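PDB 4OZU: coronin from Toxoplasma gondii, which probably binds actin filaments, like other coronins, and is represented here by the WD40 beta-propeller domain of the longer protein. Local coordinates for residues I94-Q108 with P122-A136. Numbering follows the deposited sequence.
Sequences ILATACEDTIVRIWQ and PIATLTGALKKVLSA
Val133 drives its CG1 branch, anti to the backbone N (chi1 176°), between Ala98 and Val104, 3.5 Å from Ala98 CB and 3.8 Å from Val104 CG2. The small methyls of Ala98 and Ala136 suit the close approach of their strands; beta-branched Val133 packs beside them. Along the same face, Ile106 lays CG1 against Ala124 CB and reaches Leu126 CD1 with its own CD1. In this WD40 propeller, strand 124-126 is the outermost, antiparallel strand of one four-stranded blade; Val133 and Ala136 of the following blade pack on Ala98 and Val104, and Val133 N bonds weakly to Cys99 O. A straight bond, Ile106 N to Ala124 O (2.8 Å), holds the edge strand before a classic bulge, where Ile123 N and, weakly, Ala124 N turn to Ile106 O. On the other face, Pro122 sets its rigid ring over Trp107, CG offset toward the rim, a CH-pi contact, while Trp107 NE1 donates in the ring plane to Thr97 OG1. Arg105 offers an apolar chain to Pro122 and a two-pronged salt bridge to Asp101, NH1 to OD1 and NH2 to OD2; OD1 also takes Ile103 N, an Asx turn suited to aspartate. Beside hairpin turn Cys99-Thr102, a water donates to Thr102 O and Leu126 O and accepts from Ala129 N.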
loop_
_atom_site.group_PDB
_atom_site.type_symbol
_atom_site.label_atom_id
_atom_site.label_comp_id
_atom_site.label_asym_id
_atom_site.label_seq_id
_atom_site.Cartn_x
_atom_site.Cartn_y
_atom_site.Cartn_z
ATOM N N ILE A 94 0.727 -10.028 12.573
ATOM C CA ILE A 94 -0.638 -9.524 12.444
ATOM C C ILE A 94 -0.918 -8.975 11.051
ATOM O O ILE A 94 -0.145 -8.193 10.501
ATOM C CB ILE A 94 -0.919 -8.417 13.484
ATOM C CG1 ILE A 94 -0.781 -8.973 14.905
ATOM C CG2 ILE A 94 -2.303 -7.804 13.281
ATOM C CD1 ILE A 94 -1.769 -10.075 15.256
ATOM N N LEU A 95 -2.042 -9.381 10.483
ATOM C CA LEU A 95 -2.473 -8.816 9.220
ATOM C C LEU A 95 -3.985 -8.765 9.163
ATOM O O LEU A 95 -4.674 -9.392 9.975
ATOM C CB LEU A 95 -1.922 -9.626 8.042
ATOM C CG LEU A 95 -2.401 -11.074 7.909
ATOM C CD1 LEU A 95 -2.297 -11.512 6.464
ATOM C CD2 LEU A 95 -1.587 -12.023 8.792
ATOM N N ALA A 96 -4.483 -8.009 8.192
ATOM C CA ALA A 96 -5.912 -7.872 7.975
ATOM C C ALA A 96 -6.294 -8.186 6.535
ATOM O O ALA A 96 -5.580 -7.839 5.602
ATOM C CB ALA A 96 -6.360 -6.472 8.332
ATOM N N THR A 97 -7.445 -8.826 6.365
ATOM C CA THR A 97 -8.013 -9.027 5.043
ATOM C C THR A 97 -9.401 -8.408 4.976
ATOM O O THR A 97 -10.152 -8.431 5.950
ATOM C CB THR A 97 -8.128 -10.514 4.673
ATOM O OG1 THR A 97 -8.980 -11.176 5.614
ATOM C CG2 THR A 97 -6.766 -11.179 4.655
ATOM N N ALA A 98 -9.711 -7.845 3.816
ATOM C CA ALA A 98 -11.055 -7.419 3.471
ATOM C C ALA A 98 -11.642 -8.438 2.514
ATOM O O ALA A 98 -10.962 -8.896 1.605
ATOM C CB ALA A 98 -11.044 -6.042 2.838
ATOM N N CYS A 99 -12.912 -8.780 2.702
ATOM C CA CYS A 99 -13.518 -9.874 1.955
ATOM C C CYS A 99 -14.832 -9.465 1.289
ATOM O O CYS A 99 -15.552 -8.581 1.775
ATOM C CB CYS A 99 -13.752 -11.056 2.890
ATOM S SG CYS A 99 -14.318 -12.552 2.081
ATOM N N GLU A 100 -15.132 -10.112 0.167
ATOM C CA GLU A 100 -16.379 -9.871 -0.545
ATOM C C GLU A 100 -17.590 -10.215 0.306
ATOM O O GLU A 100 -18.695 -9.771 0.003
ATOM C CB GLU A 100 -16.434 -10.679 -1.844
ATOM C CG GLU A 100 -15.841 -9.970 -3.050
ATOM C CD GLU A 100 -16.256 -10.605 -4.366
ATOM O OE1 GLU A 100 -16.718 -11.767 -4.352
ATOM O OE2 GLU A 100 -16.126 -9.940 -5.415
ATOM N N ASP A 101 -17.402 -11.002 1.364
ATOM C CA ASP A 101 -18.537 -11.376 2.215
ATOM C C ASP A 101 -18.819 -10.305 3.280
ATOM O O ASP A 101 -19.598 -10.536 4.206
ATOM C CB ASP A 101 -18.311 -12.748 2.871
ATOM C CG ASP A 101 -17.090 -12.795 3.778
ATOM O OD1 ASP A 101 -16.534 -11.730 4.132
ATOM O OD2 ASP A 101 -16.692 -13.925 4.149
ATOM N N THR A 102 -18.186 -9.140 3.115
ATOM C CA THR A 102 -18.429 -7.921 3.902
ATOM C C THR A 102 -17.693 -7.884 5.239
ATOM O O THR A 102 -17.809 -6.906 5.979
ATOM C CB THR A 102 -19.946 -7.687 4.198
ATOM O OG1 THR A 102 -20.401 -8.560 5.244
ATOM C CG2 THR A 102 -20.799 -7.874 2.941
ATOM N N ILE A 103 -16.899 -8.911 5.524
ATOM C CA ILE A 103 -16.212 -9.017 6.805
ATOM C C ILE A 103 -14.728 -8.665 6.687
ATOM O O ILE A 103 -14.043 -9.106 5.762
ATOM C CB ILE A 103 -16.373 -10.442 7.382
ATOM C CG1 ILE A 103 -17.855 -10.710 7.662
ATOM C CG2 ILE A 103 -15.551 -10.614 8.660
ATOM C CD1 ILE A 103 -18.187 -12.157 7.989
ATOM N N VAL A 104 -14.246 -7.850 7.624
ATOM C CA VAL A 104 -12.817 -7.610 7.773
ATOM C C VAL A 104 -12.313 -8.520 8.884
ATOM O O VAL A 104 -12.874 -8.544 9.976
ATOM C CB VAL A 104 -12.493 -6.132 8.101
ATOM C CG1 VAL A 104 -10.988 -5.938 8.285
ATOM C CG2 VAL A 104 -12.999 -5.220 6.998
ATOM N N ARG A 105 -11.263 -9.283 8.585
ATOM C CA ARG A 105 -10.718 -10.262 9.517
ATOM C C ARG A 105 -9.295 -9.888 9.909
ATOM O O ARG A 105 -8.483 -9.562 9.051
ATOM C CB ARG A 105 -10.740 -11.659 8.892
ATOM C CG ARG A 105 -12.143 -12.199 8.668
ATOM C CD ARG A 105 -12.136 -13.505 7.885
ATOM N NE ARG A 105 -13.477 -14.083 7.779
ATOM C CZ ARG A 105 -14.376 -13.753 6.854
ATOM N NH1 ARG A 105 -14.094 -12.841 5.935
ATOM N NH2 ARG A 105 -15.569 -14.346 6.842
ATOM N N ILE A 106 -9.016 -9.920 11.208
ATOM C CA ILE A 106 -7.667 -9.698 11.719
ATOM C C ILE A 106 -7.073 -11.055 12.062
ATOM O O ILE A 106 -7.687 -11.852 12.770
ATOM C CB ILE A 106 -7.643 -8.786 12.970
ATOM C CG1 ILE A 106 -8.511 -7.538 12.765
ATOM C CG2 ILE A 106 -6.214 -8.389 13.305
ATOM C CD1 ILE A 106 -8.169 -6.730 11.541
ATOM N N TRP A 107 -5.878 -11.311 11.549
ATOM C CA TRP A 107 -5.226 -12.602 11.691
ATOM C C TRP A 107 -3.947 -12.497 12.508
ATOM O O TRP A 107 -3.242 -11.495 12.427
ATOM C CB TRP A 107 -4.896 -13.169 10.316
ATOM C CG TRP A 107 -6.074 -13.347 9.435
ATOM C CD1 TRP A 107 -6.479 -12.517 8.434
ATOM C CD2 TRP A 107 -7.005 -14.438 9.456
ATOM N NE1 TRP A 107 -7.603 -13.022 7.828
ATOM C CE2 TRP A 107 -7.948 -14.198 8.438
ATOM C CE3 TRP A 107 -7.132 -15.589 10.236
ATOM C CZ2 TRP A 107 -9.003 -15.067 8.182
ATOM C CZ3 TRP A 107 -8.178 -16.452 9.980
ATOM C CH2 TRP A 107 -9.101 -16.186 8.960
ATOM N N GLN A 108 -3.652 -13.541 13.279
ATOM C CA GLN A 108 -2.384 -13.646 13.994
ATOM C C GLN A 108 -1.668 -14.938 13.625
ATOM O O GLN A 108 -2.102 -16.032 14.001
ATOM C CB GLN A 108 -2.598 -13.584 15.503
ATOM C CG GLN A 108 -1.300 -13.514 16.294
ATOM C CD GLN A 108 -1.528 -13.264 17.768
ATOM O OE1 GLN A 108 -2.568 -13.623 18.318
ATOM N NE2 GLN A 108 -0.553 -12.641 18.417
ATOM N N PRO A 122 -9.909 -15.973 12.831
ATOM C CA PRO A 122 -9.282 -14.672 13.084
ATOM C C PRO A 122 -9.258 -14.335 14.568
ATOM O O PRO A 122 -10.086 -14.859 15.315
ATOM C CB PRO A 122 -10.179 -13.679 12.332
ATOM C CG PRO A 122 -11.101 -14.490 11.497
ATOM C CD PRO A 122 -11.197 -15.837 12.134
ATOM N N ILE A 123 -8.334 -13.479 14.990
ATOM C CA ILE A 123 -8.315 -13.019 16.377
ATOM C C ILE A 123 -9.359 -11.921 16.589
ATOM O O ILE A 123 -9.765 -11.640 17.717
ATOM C CB ILE A 123 -6.920 -12.500 16.796
ATOM C CG1 ILE A 123 -6.480 -11.327 15.912
ATOM C CG2 ILE A 123 -5.905 -13.635 16.747
ATOM C CD1 ILE A 123 -5.259 -10.609 16.435
ATOM N N ALA A 124 -9.785 -11.305 15.493
ATOM C CA ALA A 124 -10.870 -10.331 15.526
ATOM C C ALA A 124 -11.643 -10.395 14.213
ATOM O O ALA A 124 -11.050 -10.455 13.131
ATOM C CB ALA A 124 -10.333 -8.915 15.773
ATOM N N THR A 125 -12.968 -10.410 14.332
ATOM C CA THR A 125 -13.867 -10.450 13.189
ATOM C C THR A 125 -14.707 -9.174 13.209
ATOM O O THR A 125 -15.548 -8.996 14.086
ATOM C CB THR A 125 -14.767 -11.702 13.220
ATOM O OG1 THR A 125 -13.946 -12.877 13.183
ATOM C CG2 THR A 125 -15.717 -11.723 12.035
ATOM N N LEU A 126 -14.455 -8.289 12.247
ATOM C CA LEU A 126 -15.058 -6.955 12.228
ATOM C C LEU A 126 -16.227 -6.912 11.255
ATOM O O LEU A 126 -16.036 -6.893 10.039
ATOM C CB LEU A 126 -14.010 -5.904 11.853
ATOM C CG LEU A 126 -12.670 -6.006 12.579
ATOM C CD1 LEU A 126 -11.798 -4.827 12.202
ATOM C CD2 LEU A 126 -12.858 -6.080 14.088
ATOM N N THR A 127 -17.438 -6.899 11.810
ATOM C CA THR A 127 -18.667 -7.049 11.032
ATOM C C THR A 127 -19.440 -5.738 10.960
ATOM O O THR A 127 -19.232 -4.843 11.784
ATOM C CB THR A 127 -19.575 -8.127 11.640
ATOM O OG1 THR A 127 -19.946 -7.748 12.972
ATOM C CG2 THR A 127 -18.873 -9.478 11.680
ATOM N N GLY A 128 -20.328 -5.627 9.973
ATOM C CA GLY A 128 -21.243 -4.500 9.891
ATOM C C GLY A 128 -21.382 -3.884 8.511
ATOM O O GLY A 128 -22.413 -3.283 8.202
ATOM N N ALA A 129 -20.350 -4.022 7.683
ATOM C CA ALA A 129 -20.387 -3.497 6.324
ATOM C C ALA A 129 -21.514 -4.168 5.562
ATOM O O ALA A 129 -21.724 -5.374 5.705
ATOM C CB ALA A 129 -19.053 -3.717 5.627
ATOM N N LEU A 130 -22.241 -3.393 4.763
ATOM C CA LEU A 130 -23.433 -3.900 4.081
ATOM C C LEU A 130 -23.131 -4.491 2.705
ATOM O O LEU A 130 -23.939 -5.241 2.168
ATOM C CB LEU A 130 -24.479 -2.790 3.941
ATOM C CG LEU A 130 -25.013 -2.190 5.243
ATOM C CD1 LEU A 130 -26.120 -1.197 4.949
ATOM C CD2 LEU A 130 -25.514 -3.266 6.197
ATOM N N LYS A 131 -21.980 -4.150 2.133
ATOM C CA LYS A 131 -21.571 -4.719 0.852
ATOM C C LYS A 131 -20.099 -5.105 0.925
ATOM O O LYS A 131 -19.463 -4.960 1.972
ATOM C CB LYS A 131 -21.829 -3.735 -0.295
ATOM C CG LYS A 131 -23.305 -3.437 -0.548
ATOM C CD LYS A 131 -24.014 -4.662 -1.104
ATOM C CE LYS A 131 -25.483 -4.400 -1.369
ATOM N NZ LYS A 131 -26.144 -5.594 -1.962
ATOM N N LYS A 132 -19.565 -5.633 -0.170
ATOM C CA LYS A 132 -18.187 -6.105 -0.163
ATOM C C LYS A 132 -17.235 -5.005 0.283
ATOM O O LYS A 132 -17.404 -3.831 -0.061
ATOM C CB LYS A 132 -17.783 -6.630 -1.540
ATOM C CG LYS A 132 -17.887 -5.642 -2.680
ATOM C CD LYS A 132 -17.551 -6.331 -4.001
ATOM C CE LYS A 132 -17.659 -5.389 -5.186
ATOM N NZ LYS A 132 -17.522 -6.121 -6.475
ATOM N N VAL A 133 -16.249 -5.401 1.077
ATOM C CA VAL A 133 -15.249 -4.473 1.575
ATOM C C VAL A 133 -14.040 -4.532 0.657
ATOM O O VAL A 133 -13.561 -5.618 0.315
ATOM C CB VAL A 133 -14.862 -4.790 3.020
ATOM C CG1 VAL A 133 -13.740 -3.880 3.486
ATOM C CG2 VAL A 133 -16.083 -4.623 3.922
ATOM N N LEU A 134 -13.559 -3.359 0.258
ATOM C CA LEU A 134 -12.581 -3.251 -0.815
ATOM C C LEU A 134 -11.199 -2.832 -0.339
ATOM O O LEU A 134 -10.235 -2.908 -1.097
ATOM C CB LEU A 134 -13.065 -2.249 -1.860
ATOM C CG LEU A 134 -14.421 -2.532 -2.506
ATOM C CD1 LEU A 134 -14.779 -1.408 -3.460
ATOM C CD2 LEU A 134 -14.417 -3.873 -3.229
ATOM N N SER A 135 -11.105 -2.368 0.900
ATOM C CA SER A 135 -9.819 -1.987 1.449
ATOM C C SER A 135 -9.779 -2.197 2.949
ATOM O O SER A 135 -10.803 -2.171 3.619
ATOM C CB SER A 135 -9.505 -0.528 1.112
ATOM O OG SER A 135 -10.456 0.345 1.686
ATOM N N ALA A 136 -8.576 -2.424 3.460
ATOM C CA ALA A 136 -8.338 -2.525 4.886
ATOM C C ALA A 136 -6.939 -1.977 5.129
ATOM O O ALA A 136 -5.950 -2.634 4.810
ATOM C CB ALA A 136 -8.459 -3.953 5.366
HETATM O O HOH W 1 -17.324 -5.253 8.082
HETATM O O HOH W 2 -20.173 -7.857 8.070
#